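PDB 4P0F: serine protease inhibitor 4, isoform B from Drosophila melanogaster, which probably inhibits serine and cysteine endopeptidases, as other members of the serpin family do, and is seen here in its cleaved form. Local coordinates for residues Q42-M47 against A333-A338; D70-A75 against D110-K115; K96-D101 against N137-Q142; N167-K172 against P371-S376; E281-F286 against R293-Q298. All blocks are in the same frame, centred on the assembly; numbering follows the deposited sequence.

Interaction 1: residues Q42-M47 against A333-A338; sequences QTCAAM and AATGMA
No aromatic ring or side-chain amide takes part where Cys44 meets Thr335 and Met337; the flat groups are peptide units, and the sulfur of Cys44 stands 3.7 Å from the carbonyl oxygen of Thr335. With SG anti to the backbone N (chi1 -171°), the cysteine reaches from its helix toward the strand, and SG comes within 3.5 Å of Met337 CG. Its CB meets the methyl CG2 of Thr335 at 3.9 Å. The threonine divides its two branches: the methyl packs on Cys44, while OG1 bonds to His318 of strand 311-324 and to Ser40, in the first turn of the same helix, which satisfies the buried hydroxyl. In the cleaved serpin fold, strand 328-341 holds the N-terminal part of the reactive-centre loop, inserted as an extra strand of sheet A between strands 161-174 and 311-324, and helix 38-49 backs that sheet. The helix and strand axes run 8.3 Å apart at an angle of 24°. The short Cys44 suits axes this close, whereas the flexible Met337 reaches across from the strand to the helix, its chain bent at the end (chi3 35°). Its SD rests 3.7 Å from Ala45 CA, where the bare alanine admits the thioether to the backbone.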
# COMPACT_ATOMS: atom_id res chain seq x y z
N GLN A 42 2.12 -3.50 -5.67
CA GLN A 42 3.18 -3.95 -6.58
C GLN A 42 3.37 -5.47 -6.53
O GLN A 42 3.57 -6.13 -7.56
CB GLN A 42 4.50 -3.26 -6.28
CG GLN A 42 5.49 -3.31 -7.42
CD GLN A 42 6.90 -2.94 -7.00
OE1 GLN A 42 7.41 -3.43 -6.00
NE2 GLN A 42 7.54 -2.07 -7.78
N THR A 43 3.29 -6.04 -5.32
CA THR A 43 3.46 -7.47 -5.12
C THR A 43 2.35 -8.23 -5.81
O THR A 43 2.61 -9.20 -6.53
CB THR A 43 3.50 -7.81 -3.62
OG1 THR A 43 4.60 -7.13 -3.01
CG2 THR A 43 3.67 -9.31 -3.40
N CYS A 44 1.11 -7.79 -5.62
CA CYS A 44 -0.03 -8.50 -6.22
C CYS A 44 0.07 -8.45 -7.74
O CYS A 44 -0.13 -9.46 -8.42
CB CYS A 44 -1.35 -7.89 -5.77
SG CYS A 44 -2.77 -8.88 -6.29
N ALA A 45 0.40 -7.28 -8.26
CA ALA A 45 0.49 -7.11 -9.70
C ALA A 45 1.69 -7.86 -10.29
O ALA A 45 1.62 -8.35 -11.43
CB ALA A 45 0.57 -5.64 -10.05
N ALA A 46 2.78 -7.96 -9.53
CA ALA A 46 3.94 -8.73 -9.98
C ALA A 46 3.60 -10.21 -10.06
O ALA A 46 4.08 -10.91 -10.96
CB ALA A 46 5.13 -8.50 -9.06
N MET A 47 2.80 -10.70 -9.12
CA MET A 47 2.34 -12.09 -9.18
C MET A 47 1.56 -12.32 -10.47
O MET A 47 1.73 -13.35 -11.13
CB MET A 47 1.48 -12.44 -7.96
CG MET A 47 2.31 -12.62 -6.68
SD MET A 47 1.40 -13.33 -5.30
CE MET A 47 0.33 -11.98 -4.89
N ALA A 333 -3.51 -3.59 4.90
CA ALA A 333 -4.02 -3.39 3.57
C ALA A 333 -4.12 -4.74 2.88
O ALA A 333 -3.48 -5.70 3.29
CB ALA A 333 -3.13 -2.46 2.77
N ALA A 334 -4.91 -4.79 1.81
CA ALA A 334 -4.92 -5.95 0.94
C ALA A 334 -5.24 -5.52 -0.47
O ALA A 334 -5.93 -4.52 -0.68
CB ALA A 334 -5.91 -7.01 1.44
N THR A 335 -4.71 -6.27 -1.43
CA THR A 335 -4.97 -6.06 -2.84
C THR A 335 -5.45 -7.38 -3.45
O THR A 335 -4.81 -8.41 -3.27
CB THR A 335 -3.72 -5.57 -3.59
OG1 THR A 335 -3.14 -4.45 -2.92
CG2 THR A 335 -4.08 -5.17 -5.02
N GLY A 336 -6.59 -7.33 -4.14
CA GLY A 336 -7.13 -8.50 -4.81
C GLY A 336 -7.29 -8.21 -6.29
O GLY A 336 -7.89 -7.20 -6.67
N MET A 337 -6.75 -9.11 -7.12
CA MET A 337 -6.86 -9.00 -8.57
C MET A 337 -7.68 -10.15 -9.10
O MET A 337 -7.27 -11.30 -8.96
CB MET A 337 -5.50 -9.02 -9.24
CG MET A 337 -4.65 -7.76 -9.05
SD MET A 337 -3.15 -7.75 -10.06
CE MET A 337 -3.78 -8.57 -11.53
N ALA A 338 -8.83 -9.86 -9.69
CA ALA A 338 -9.69 -10.89 -10.26
C ALA A 338 -9.36 -11.09 -11.72
O ALA A 338 -9.33 -10.13 -12.48
CB ALA A 338 -11.14 -10.53 -10.09

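Interaction 2: residues D70-A75 against D110-K115; sequences DPEQIA and DQLLSK
Leu112 spans the gap to Pro71, Glu72 and Ala75 almost alone, and its chain does so by forking. CB leaves helix 107-115 toward the other helix, and with CG anti to the carbonyl carbon (chi1 -69°) both methyls are carried across. CD1 settles 4.1 Å from Pro71 CB, in the first turn. CD2 lies 4.1 Å from Ala75 CB, one turn on, and 3.4 Å from Glu72 OE1. The glutamate comes in from the solvent side, its chain bent at chi2 (59°), so that the end of the side chain passes obliquely by the methyl. These are helices D (71-84) and E (107-115) of the serpin fold, nearly parallel at 15° with axes 10.3 Å apart, and a branched leucine is long enough to bridge them while proline and alanine offer low surfaces to receive it. Asp70, the N-cap of helix 71-84, accepts from Gln73 N with the anti lone pair of OD1. Across the way, Leu113 is turned elsewhere, onto Met47 of helix 38-49.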
# COMPACT_ATOMS: atom_id res chain seq x y z
N ASP A 70 12.67 -10.80 -16.89
CA ASP A 70 12.78 -12.23 -16.62
C ASP A 70 11.95 -12.65 -15.40
O ASP A 70 12.25 -12.23 -14.28
CB ASP A 70 14.25 -12.60 -16.39
CG ASP A 70 14.48 -14.09 -16.34
OD1 ASP A 70 14.30 -14.67 -15.25
OD2 ASP A 70 14.84 -14.68 -17.37
N PRO A 71 10.91 -13.49 -15.60
CA PRO A 71 10.01 -13.86 -14.49
C PRO A 71 10.71 -14.43 -13.25
O PRO A 71 10.32 -14.10 -12.13
CB PRO A 71 9.10 -14.93 -15.11
CG PRO A 71 9.15 -14.67 -16.56
CD PRO A 71 10.52 -14.16 -16.85
N GLU A 72 11.71 -15.30 -13.44
CA GLU A 72 12.43 -15.86 -12.31
C GLU A 72 13.19 -14.78 -11.55
O GLU A 72 13.21 -14.78 -10.32
CB GLU A 72 13.39 -16.97 -12.77
CG GLU A 72 14.23 -17.58 -11.64
CD GLU A 72 13.40 -18.20 -10.52
OE1 GLU A 72 12.90 -17.45 -9.65
OE2 GLU A 72 13.25 -19.44 -10.50
N GLN A 73 13.81 -13.84 -12.27
CA GLN A 73 14.55 -12.77 -11.60
C GLN A 73 13.59 -11.82 -10.88
O GLN A 73 13.87 -11.35 -9.78
CB GLN A 73 15.42 -12.01 -12.61
CG GLN A 73 16.52 -12.87 -13.20
CD GLN A 73 17.44 -12.11 -14.14
OE1 GLN A 73 17.16 -10.97 -14.51
NE2 GLN A 73 18.54 -12.74 -14.52
N ILE A 74 12.44 -11.55 -11.49
CA ILE A 74 11.43 -10.73 -10.85
C ILE A 74 10.96 -11.39 -9.56
O ILE A 74 10.90 -10.76 -8.50
CB ILE A 74 10.22 -10.51 -11.78
CG1 ILE A 74 10.62 -9.64 -12.98
CG2 ILE A 74 9.05 -9.87 -11.04
CD1 ILE A 74 9.58 -9.66 -14.09
N ALA A 75 10.63 -12.68 -9.66
CA ALA A 75 10.12 -13.42 -8.52
C ALA A 75 11.15 -13.41 -7.39
O ALA A 75 10.80 -13.19 -6.22
CB ALA A 75 9.78 -14.85 -8.92
N ASP A 110 2.92 -21.72 -10.90
CA ASP A 110 2.69 -22.31 -9.58
C ASP A 110 3.98 -22.34 -8.76
O ASP A 110 3.97 -22.00 -7.58
CB ASP A 110 2.13 -23.73 -9.72
CG ASP A 110 1.84 -24.37 -8.38
OD1 ASP A 110 1.11 -23.77 -7.58
OD2 ASP A 110 2.35 -25.48 -8.12
N GLN A 111 5.07 -22.76 -9.39
CA GLN A 111 6.35 -22.89 -8.68
C GLN A 111 6.93 -21.54 -8.25
O GLN A 111 7.44 -21.41 -7.13
CB GLN A 111 7.36 -23.63 -9.55
CG GLN A 111 7.10 -25.12 -9.66
CD GLN A 111 7.53 -25.88 -8.41
OE1 GLN A 111 6.76 -26.04 -7.47
NE2 GLN A 111 8.77 -26.35 -8.41
N LEU A 112 6.85 -20.55 -9.12
CA LEU A 112 7.33 -19.22 -8.78
C LEU A 112 6.48 -18.61 -7.68
O LEU A 112 7.00 -17.98 -6.76
CB LEU A 112 7.33 -18.30 -10.00
CG LEU A 112 8.36 -18.64 -11.09
CD1 LEU A 112 8.18 -17.70 -12.26
CD2 LEU A 112 9.78 -18.56 -10.56
N LEU A 113 5.17 -18.78 -7.76
CA LEU A 113 4.30 -18.24 -6.72
C LEU A 113 4.60 -18.88 -5.37
O LEU A 113 4.69 -18.19 -4.37
CB LEU A 113 2.83 -18.45 -7.06
CG LEU A 113 2.23 -17.58 -8.16
CD1 LEU A 113 0.81 -18.07 -8.43
CD2 LEU A 113 2.22 -16.11 -7.79
N SER A 114 4.75 -20.21 -5.34
CA SER A 114 4.96 -20.92 -4.09
C SER A 114 6.35 -20.67 -3.49
O SER A 114 6.46 -20.34 -2.31
CB SER A 114 4.77 -22.43 -4.30
OG SER A 114 3.52 -22.69 -4.92
N LYS A 115 7.40 -20.81 -4.30
CA LYS A 115 8.76 -20.78 -3.78
C LYS A 115 9.28 -19.36 -3.57
O LYS A 115 10.03 -19.12 -2.63
CB LYS A 115 9.71 -21.52 -4.72
CG LYS A 115 9.50 -23.02 -4.81
CD LYS A 115 10.46 -23.63 -5.82
CE LYS A 115 10.47 -25.14 -5.76
NZ LYS A 115 11.39 -25.70 -6.79

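Interaction 3: residues K96-D101 against N137-Q142; sequences KIFVMD and NNWVEQ
Lys96 and Phe98 both approach the same face of the Trp139 indole, but in different ways. The lysine runs its extended chain obliquely across it: CB sits over the six-membered ring, 3.6 Å from Trp139 CZ2, and CD lies 3.6 Å from the centroid of the five-membered ring, only 15° off its normal, a CH-pi contact. Phe98 instead turns its edge to that face, an offset edge-to-face pair with centroids 5.9 Å apart and planes at 75°; its CZ meets Trp139 CB at 4.1 Å. Lys96 CG in turn covers part of one face of the phenylalanine ring. Trp139 is thrown toward the strand with CG anti to the backbone N (chi1 179°), anchoring helix 129-143 on serpin sheet A, where Val166 also supports it. Beyond the indole, Lys96 NZ bonds to Gln122 and, at 2.7 Å, to a water that also takes a weak bond from Trp139 NE1. Lysine therefore suits the border of this interface: its methylenes pack on the indole face while the ammonium group stays bonded to Gln122 and water.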
# COMPACT_ATOMS: atom_id res chain seq x y z
N LYS A 96 -1.76 -15.22 -1.41
CA LYS A 96 -2.55 -16.41 -1.71
C LYS A 96 -3.25 -16.27 -3.04
O LYS A 96 -3.68 -15.19 -3.41
CB LYS A 96 -3.58 -16.68 -0.61
CG LYS A 96 -4.31 -18.01 -0.73
CD LYS A 96 -4.88 -18.47 0.60
CE LYS A 96 -5.51 -19.85 0.50
NZ LYS A 96 -5.92 -20.36 1.85
N ILE A 97 -3.37 -17.39 -3.76
CA ILE A 97 -4.12 -17.41 -5.00
C ILE A 97 -5.32 -18.34 -4.83
O ILE A 97 -5.21 -19.41 -4.22
CB ILE A 97 -3.25 -17.86 -6.20
CG1 ILE A 97 -4.04 -17.74 -7.50
CG2 ILE A 97 -2.72 -19.27 -6.02
CD1 ILE A 97 -3.19 -17.89 -8.77
N PHE A 98 -6.46 -17.90 -5.34
CA PHE A 98 -7.69 -18.67 -5.27
C PHE A 98 -8.10 -19.01 -6.70
O PHE A 98 -8.29 -18.10 -7.51
CB PHE A 98 -8.77 -17.89 -4.55
CG PHE A 98 -8.38 -17.46 -3.15
CD1 PHE A 98 -7.71 -16.26 -2.94
CD2 PHE A 98 -8.71 -18.24 -2.06
CE1 PHE A 98 -7.37 -15.87 -1.67
CE2 PHE A 98 -8.37 -17.85 -0.78
CZ PHE A 98 -7.70 -16.65 -0.59
N VAL A 99 -8.24 -20.30 -6.99
CA VAL A 99 -8.35 -20.78 -8.37
C VAL A 99 -9.68 -21.51 -8.60
O VAL A 99 -10.09 -22.34 -7.79
CB VAL A 99 -7.19 -21.73 -8.72
CG1 VAL A 99 -7.21 -22.14 -10.21
CG2 VAL A 99 -5.85 -21.08 -8.35
N MET A 100 -10.34 -21.19 -9.71
CA MET A 100 -11.59 -21.84 -10.10
C MET A 100 -11.46 -23.36 -10.01
O MET A 100 -10.51 -23.94 -10.56
CB MET A 100 -11.97 -21.41 -11.52
CG MET A 100 -13.26 -22.01 -12.10
SD MET A 100 -14.76 -21.28 -11.38
CE MET A 100 -14.93 -22.27 -9.98
N ASP A 101 -12.38 -24.02 -9.30
CA ASP A 101 -12.39 -25.48 -9.23
C ASP A 101 -12.25 -26.09 -10.61
O ASP A 101 -12.93 -25.68 -11.54
CB ASP A 101 -13.69 -26.01 -8.62
CG ASP A 101 -13.77 -25.83 -7.11
OD1 ASP A 101 -12.73 -25.66 -6.45
OD2 ASP A 101 -14.91 -25.88 -6.60
N ASN A 137 -12.42 -13.36 1.53
CA ASN A 137 -12.49 -12.22 2.44
C ASN A 137 -12.21 -12.63 3.88
O ASN A 137 -11.64 -11.86 4.65
CB ASN A 137 -13.84 -11.54 2.30
CG ASN A 137 -13.99 -10.85 0.95
OD1 ASN A 137 -13.00 -10.54 0.30
ND2 ASN A 137 -15.22 -10.62 0.53
N ASN A 138 -12.58 -13.86 4.23
CA ASN A 138 -12.27 -14.37 5.55
C ASN A 138 -10.76 -14.58 5.72
O ASN A 138 -10.21 -14.31 6.78
CB ASN A 138 -13.03 -15.67 5.81
CG ASN A 138 -14.52 -15.45 6.02
OD1 ASN A 138 -14.96 -14.32 6.25
ND2 ASN A 138 -15.30 -16.52 5.96
N TRP A 139 -10.10 -15.02 4.65
CA TRP A 139 -8.66 -15.21 4.68
C TRP A 139 -8.00 -13.84 4.88
O TRP A 139 -7.12 -13.68 5.72
CB TRP A 139 -8.16 -15.89 3.40
CG TRP A 139 -6.67 -16.09 3.39
CD1 TRP A 139 -5.97 -17.12 3.95
CD2 TRP A 139 -5.69 -15.21 2.80
NE1 TRP A 139 -4.62 -16.94 3.75
CE2 TRP A 139 -4.43 -15.78 3.05
CE3 TRP A 139 -5.77 -14.00 2.10
CZ2 TRP A 139 -3.24 -15.18 2.61
CZ3 TRP A 139 -4.59 -13.40 1.67
CH2 TRP A 139 -3.35 -14.00 1.94
N VAL A 140 -8.44 -12.85 4.11
CA VAL A 140 -7.92 -11.49 4.25
C VAL A 140 -8.12 -10.94 5.66
O VAL A 140 -7.19 -10.36 6.22
CB VAL A 140 -8.55 -10.52 3.23
CG1 VAL A 140 -8.14 -9.07 3.52
CG2 VAL A 140 -8.14 -10.91 1.80
N GLU A 141 -9.30 -11.11 6.25
CA GLU A 141 -9.50 -10.68 7.63
C GLU A 141 -8.51 -11.35 8.57
O GLU A 141 -7.97 -10.70 9.47
CB GLU A 141 -10.92 -10.99 8.10
CG GLU A 141 -11.98 -10.10 7.49
CD GLU A 141 -13.20 -9.94 8.37
OE1 GLU A 141 -13.05 -9.90 9.61
OE2 GLU A 141 -14.32 -9.84 7.82
N GLN A 142 -8.27 -12.64 8.38
CA GLN A 142 -7.38 -13.38 9.27
C GLN A 142 -5.93 -12.91 9.13
O GLN A 142 -5.15 -13.03 10.09
CB GLN A 142 -7.50 -14.88 9.00
CG GLN A 142 -8.84 -15.46 9.45
CD GLN A 142 -9.09 -15.30 10.95
OE1 GLN A 142 -8.16 -15.28 11.75
NE2 GLN A 142 -10.36 -15.16 11.32
O HOH W 1 -3.99 -20.16 3.78

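Interaction 4: residues N167-K172 against P371-S376; sequences NAIHFK and PLFWGS
Two consecutive residues, Leu372 and Phe373, both point their side chains at Ile169, which a regular strand would not allow. A classic beta bulge explains it: the pair together face Leu364 of the adjoining strand, and Leu372, with phi/psi of -98°/-37°, turns the chain through a corner. The CG1 branch of Ile169 is anti to the backbone N (chi1 178°) and extends to CD1, which meets Leu372 CD2 at 4.1 Å, the two side chains crossing at about a right angle. The other branch, CG2, comes to 3.9 Å from Phe373 CZ. Phenylalanine and isoleucine approach from opposite directions, and Ile169 CD1 also lies 4.1 Å from Phe373 CE1, so both arms of the isoleucine hold the end of the ring. Phe171, two residues on, adds its CB at 4.1 Å from Phe373 CE1; its own ring leads off to an edge-to-face meeting with Tyr225. Branched and aromatic residues suit the buried interface between two layers too far apart for backbone bonding, Ile169 CA and Leu372 CA being 8.6 Å apart. The contact belongs to the core between sheets A and B of the serpin fold, where strand 161-174 of sheet A rests on strand 370-377 of sheet B.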
# COMPACT_ATOMS: atom_id res chain seq x y z
N ASN A 167 -2.72 -10.18 -2.05
CA ASN A 167 -1.69 -9.86 -1.09
C ASN A 167 -2.31 -9.15 0.09
O ASN A 167 -3.12 -8.25 -0.10
CB ASN A 167 -0.61 -8.96 -1.69
CG ASN A 167 0.34 -8.45 -0.63
OD1 ASN A 167 0.12 -7.38 -0.02
ND2 ASN A 167 1.38 -9.22 -0.37
N ALA A 168 -1.92 -9.54 1.30
CA ALA A 168 -2.36 -8.85 2.51
C ALA A 168 -1.13 -8.45 3.32
O ALA A 168 -0.12 -9.15 3.30
CB ALA A 168 -3.28 -9.73 3.33
N ILE A 169 -1.22 -7.32 4.00
CA ILE A 169 -0.12 -6.84 4.83
C ILE A 169 -0.68 -6.27 6.13
O ILE A 169 -1.72 -5.61 6.14
CB ILE A 169 0.73 -5.78 4.07
CG1 ILE A 169 1.85 -5.22 4.94
CG2 ILE A 169 -0.15 -4.66 3.52
CD1 ILE A 169 2.93 -4.48 4.14
N HIS A 170 -0.00 -6.58 7.23
CA HIS A 170 -0.41 -6.09 8.55
C HIS A 170 0.80 -5.59 9.31
O HIS A 170 1.82 -6.27 9.38
CB HIS A 170 -1.11 -7.17 9.35
CG HIS A 170 -1.53 -6.72 10.71
ND1 HIS A 170 -0.82 -7.04 11.85
CD2 HIS A 170 -2.57 -5.95 11.12
CE1 HIS A 170 -1.41 -6.49 12.90
NE2 HIS A 170 -2.47 -5.83 12.49
N PHE A 171 0.64 -4.41 9.90
CA PHE A 171 1.69 -3.78 10.70
C PHE A 171 1.13 -3.36 12.04
O PHE A 171 0.06 -2.75 12.11
CB PHE A 171 2.25 -2.58 9.96
CG PHE A 171 3.15 -1.72 10.81
CD1 PHE A 171 4.42 -2.14 11.15
CD2 PHE A 171 2.71 -0.49 11.26
CE1 PHE A 171 5.24 -1.35 11.93
CE2 PHE A 171 3.53 0.31 12.04
CZ PHE A 171 4.80 -0.12 12.37
N LYS A 172 1.85 -3.70 13.10
CA LYS A 172 1.56 -3.16 14.42
C LYS A 172 2.87 -2.88 15.12
O LYS A 172 3.64 -3.79 15.42
CB LYS A 172 0.70 -4.12 15.24
CG LYS A 172 0.48 -3.64 16.68
CD LYS A 172 -0.99 -3.40 16.98
CE LYS A 172 -1.22 -3.13 18.46
NZ LYS A 172 -2.66 -3.01 18.78
N PRO A 371 8.90 1.85 1.03
CA PRO A 371 7.62 2.28 1.60
C PRO A 371 6.60 1.15 1.68
O PRO A 371 6.33 0.50 0.68
CB PRO A 371 7.16 3.38 0.65
CG PRO A 371 7.75 3.01 -0.65
CD PRO A 371 9.02 2.27 -0.38
N LEU A 372 6.04 0.93 2.86
CA LEU A 372 5.04 -0.13 3.06
C LEU A 372 3.64 0.44 3.01
O LEU A 372 2.72 -0.19 2.49
CB LEU A 372 5.28 -0.85 4.38
CG LEU A 372 6.58 -1.65 4.46
CD1 LEU A 372 6.79 -2.20 5.86
CD2 LEU A 372 6.59 -2.78 3.42
N PHE A 373 3.48 1.65 3.56
CA PHE A 373 2.23 2.39 3.54
C PHE A 373 2.53 3.84 3.20
O PHE A 373 3.61 4.37 3.54
CB PHE A 373 1.48 2.31 4.88
CG PHE A 373 0.97 0.95 5.22
CD1 PHE A 373 1.79 0.03 5.84
CD2 PHE A 373 -0.32 0.59 4.92
CE1 PHE A 373 1.33 -1.23 6.16
CE2 PHE A 373 -0.79 -0.67 5.24
CZ PHE A 373 0.05 -1.57 5.84
N TRP A 374 1.57 4.49 2.57
CA TRP A 374 1.69 5.87 2.13
C TRP A 374 0.32 6.52 2.27
O TRP A 374 -0.70 5.91 1.92
CB TRP A 374 2.18 5.92 0.69
CG TRP A 374 2.75 7.21 0.24
CD1 TRP A 374 2.12 8.41 0.19
CD2 TRP A 374 4.08 7.44 -0.27
NE1 TRP A 374 2.97 9.38 -0.30
CE2 TRP A 374 4.18 8.81 -0.59
CE3 TRP A 374 5.20 6.62 -0.47
CZ2 TRP A 374 5.34 9.37 -1.10
CZ3 TRP A 374 6.35 7.18 -0.98
CH2 TRP A 374 6.41 8.54 -1.28
N GLY A 375 0.27 7.75 2.77
CA GLY A 375 -1.02 8.40 2.90
C GLY A 375 -0.97 9.90 3.08
O GLY A 375 0.09 10.51 3.11
N SER A 376 -2.17 10.46 3.17
CA SER A 376 -2.42 11.88 3.37
C SER A 376 -3.41 12.10 4.49
O SER A 376 -4.36 11.34 4.63
CB SER A 376 -3.00 12.52 2.11
OG SER A 376 -2.05 12.63 1.08

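Interaction 5: residues E281-F286 against R293-Q298; sequences ELSEVF and RMFSDQ
Just behind Met294 and Phe295, which pack on Ser283 and Phe286, the carbonyl oxygen of Arg293 is gripped twice by Ser296, through backbone N and hydroxyl. Ser296 OG lies 2.8 Å from Arg293 O. That same OG accepts from Gln298 N, making an ST turn, so one small serine ties off the 3-10 turn and the loop that follows. Helix 283-288 and this turn lie in the serpin connection between strands 263-281 and 311-324 of sheet A. On one face of the Phe295 ring lies Met294 CG, 3.5 Å above the plane over the centre; chi1 of 62° puts that CG between the backbone N and the carbonyl carbon, folded over the neighbouring ring. Against the opposite face comes Ser283 CB, 4.2 Å from the centroid and 17° off the normal, a CH-pi contact; the small serine brings its helix turn close to the ring. At the edge, in the ring plane, Phe286 CB stands 3.8 Å from Phe295 CZ. Met294 SD reaches to 3.9 Å from Phe286 CD2, an oblique Met-aromatic contact. Glu281 holds Ser283 in turn: Ser283 N donates to OE1 from above the carboxylate plane, and the hydroxyl bonds to OE2, which Ile316 N also grips. The contact between the segments rests on dispersion, CH-pi and sulfur-aromatic attraction, while the polar bonds described shape each segment or tie it to its surroundings.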
# COMPACT_ATOMS: atom_id res chain seq x y z
N GLU A 281 -10.91 0.80 -6.50
CA GLU A 281 -10.68 -0.15 -7.58
C GLU A 281 -9.63 0.51 -8.48
O GLU A 281 -9.81 1.66 -8.91
CB GLU A 281 -11.99 -0.50 -8.31
CG GLU A 281 -11.92 -1.77 -9.16
CD GLU A 281 -11.14 -1.58 -10.44
OE1 GLU A 281 -11.16 -0.47 -10.98
OE2 GLU A 281 -10.51 -2.55 -10.91
N LEU A 282 -8.52 -0.18 -8.71
CA LEU A 282 -7.31 0.44 -9.25
C LEU A 282 -7.16 0.38 -10.78
O LEU A 282 -6.11 0.77 -11.30
CB LEU A 282 -6.08 -0.21 -8.61
CG LEU A 282 -5.77 0.19 -7.16
CD1 LEU A 282 -4.68 -0.67 -6.60
CD2 LEU A 282 -5.36 1.66 -7.09
N SER A 283 -8.18 -0.09 -11.50
CA SER A 283 -8.07 -0.21 -12.96
C SER A 283 -7.71 1.12 -13.61
O SER A 283 -6.85 1.17 -14.50
CB SER A 283 -9.39 -0.72 -13.56
OG SER A 283 -9.61 -2.07 -13.20
N GLU A 284 -8.37 2.19 -13.19
CA GLU A 284 -8.14 3.49 -13.77
C GLU A 284 -6.71 3.97 -13.51
O GLU A 284 -6.05 4.50 -14.41
CB GLU A 284 -9.16 4.50 -13.24
CG GLU A 284 -9.11 5.87 -13.90
CD GLU A 284 -10.07 6.86 -13.26
OE1 GLU A 284 -11.08 6.41 -12.69
OE2 GLU A 284 -9.80 8.07 -13.31
N VAL A 285 -6.22 3.77 -12.29
CA VAL A 285 -4.84 4.14 -11.95
C VAL A 285 -3.86 3.37 -12.84
O VAL A 285 -2.94 3.97 -13.41
CB VAL A 285 -4.53 3.88 -10.45
CG1 VAL A 285 -3.03 3.88 -10.19
CG2 VAL A 285 -5.22 4.91 -9.58
N PHE A 286 -4.07 2.07 -12.98
CA PHE A 286 -3.16 1.26 -13.81
C PHE A 286 -3.20 1.70 -15.26
O PHE A 286 -2.16 1.74 -15.93
CB PHE A 286 -3.50 -0.22 -13.70
CG PHE A 286 -2.82 -0.91 -12.56
CD1 PHE A 286 -3.08 -0.54 -11.26
CD2 PHE A 286 -1.93 -1.93 -12.80
CE1 PHE A 286 -2.45 -1.19 -10.21
CE2 PHE A 286 -1.30 -2.57 -11.76
CZ PHE A 286 -1.57 -2.19 -10.46
N ARG A 293 -3.44 -2.83 -21.11
CA ARG A 293 -3.70 -4.03 -21.91
C ARG A 293 -4.28 -5.19 -21.08
O ARG A 293 -5.11 -5.97 -21.58
CB ARG A 293 -2.42 -4.47 -22.63
CG ARG A 293 -2.64 -5.46 -23.76
CD ARG A 293 -1.39 -5.56 -24.63
NE ARG A 293 -1.49 -6.58 -25.66
CZ ARG A 293 -1.95 -6.37 -26.90
NH1 ARG A 293 -2.36 -5.16 -27.27
NH2 ARG A 293 -1.99 -7.37 -27.76
N MET A 294 -3.84 -5.31 -19.83
CA MET A 294 -4.29 -6.37 -18.93
C MET A 294 -5.82 -6.42 -18.72
O MET A 294 -6.36 -7.47 -18.40
CB MET A 294 -3.60 -6.21 -17.57
CG MET A 294 -3.93 -4.91 -16.90
SD MET A 294 -2.74 -4.52 -15.59
CE MET A 294 -3.02 -5.92 -14.54
N PHE A 295 -6.51 -5.29 -18.90
CA PHE A 295 -7.97 -5.23 -18.72
C PHE A 295 -8.74 -5.41 -20.02
O PHE A 295 -9.97 -5.52 -20.01
CB PHE A 295 -8.38 -3.89 -18.10
CG PHE A 295 -7.57 -3.52 -16.91
CD1 PHE A 295 -7.74 -4.17 -15.71
CD2 PHE A 295 -6.64 -2.49 -16.99
CE1 PHE A 295 -6.99 -3.83 -14.61
CE2 PHE A 295 -5.89 -2.16 -15.92
CZ PHE A 295 -6.06 -2.81 -14.72
N SER A 296 -8.02 -5.42 -21.13
CA SER A 296 -8.63 -5.41 -22.46
C SER A 296 -8.81 -6.81 -23.01
O SER A 296 -8.26 -7.79 -22.49
CB SER A 296 -7.76 -4.62 -23.43
OG SER A 296 -6.67 -5.41 -23.88
N ASP A 297 -9.54 -6.90 -24.12
CA ASP A 297 -9.72 -8.18 -24.78
C ASP A 297 -8.47 -8.60 -25.56
O ASP A 297 -8.46 -9.66 -26.18
CB ASP A 297 -10.93 -8.12 -25.71
CG ASP A 297 -12.24 -8.22 -24.95
OD1 ASP A 297 -12.26 -8.84 -23.86
OD2 ASP A 297 -13.26 -7.70 -25.46
N GLN A 298 -7.42 -7.79 -25.48
CA GLN A 298 -6.13 -8.16 -26.03
C GLN A 298 -5.16 -8.66 -24.96
O GLN A 298 -4.00 -8.95 -25.25
CB GLN A 298 -5.50 -6.97 -26.77
CG GLN A 298 -6.25 -6.56 -28.03
CD GLN A 298 -7.57 -5.86 -27.74
OE1 GLN A 298 -7.62 -4.91 -26.97
NE2 GLN A 298 -8.64 -6.33 -28.38

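Interaction 1 is the hub: its centre lies 12 to 15 Å from those of the other four, and it touches each of them. The inserted strand 328-341 is hydrogen-bonded to strand 161-174 of interaction 4, whose other neighbour, strand 91-100, belongs to interaction 3, so these three contacts share sheet A. Helix 129-143 covers one face of the sheet; helix 38-49 lies on the other, touching interaction 2 through Met47 and Leu113 and interaction 5 through Ala45 and Phe286. Interactions 2, 3 and 5 are nested within the loop closed by interaction 1, whereas interactions 1 and 4 alternate. In the cleaved form, loop insertion thus places a late strand at the centre of a core built largely from earlier sequence.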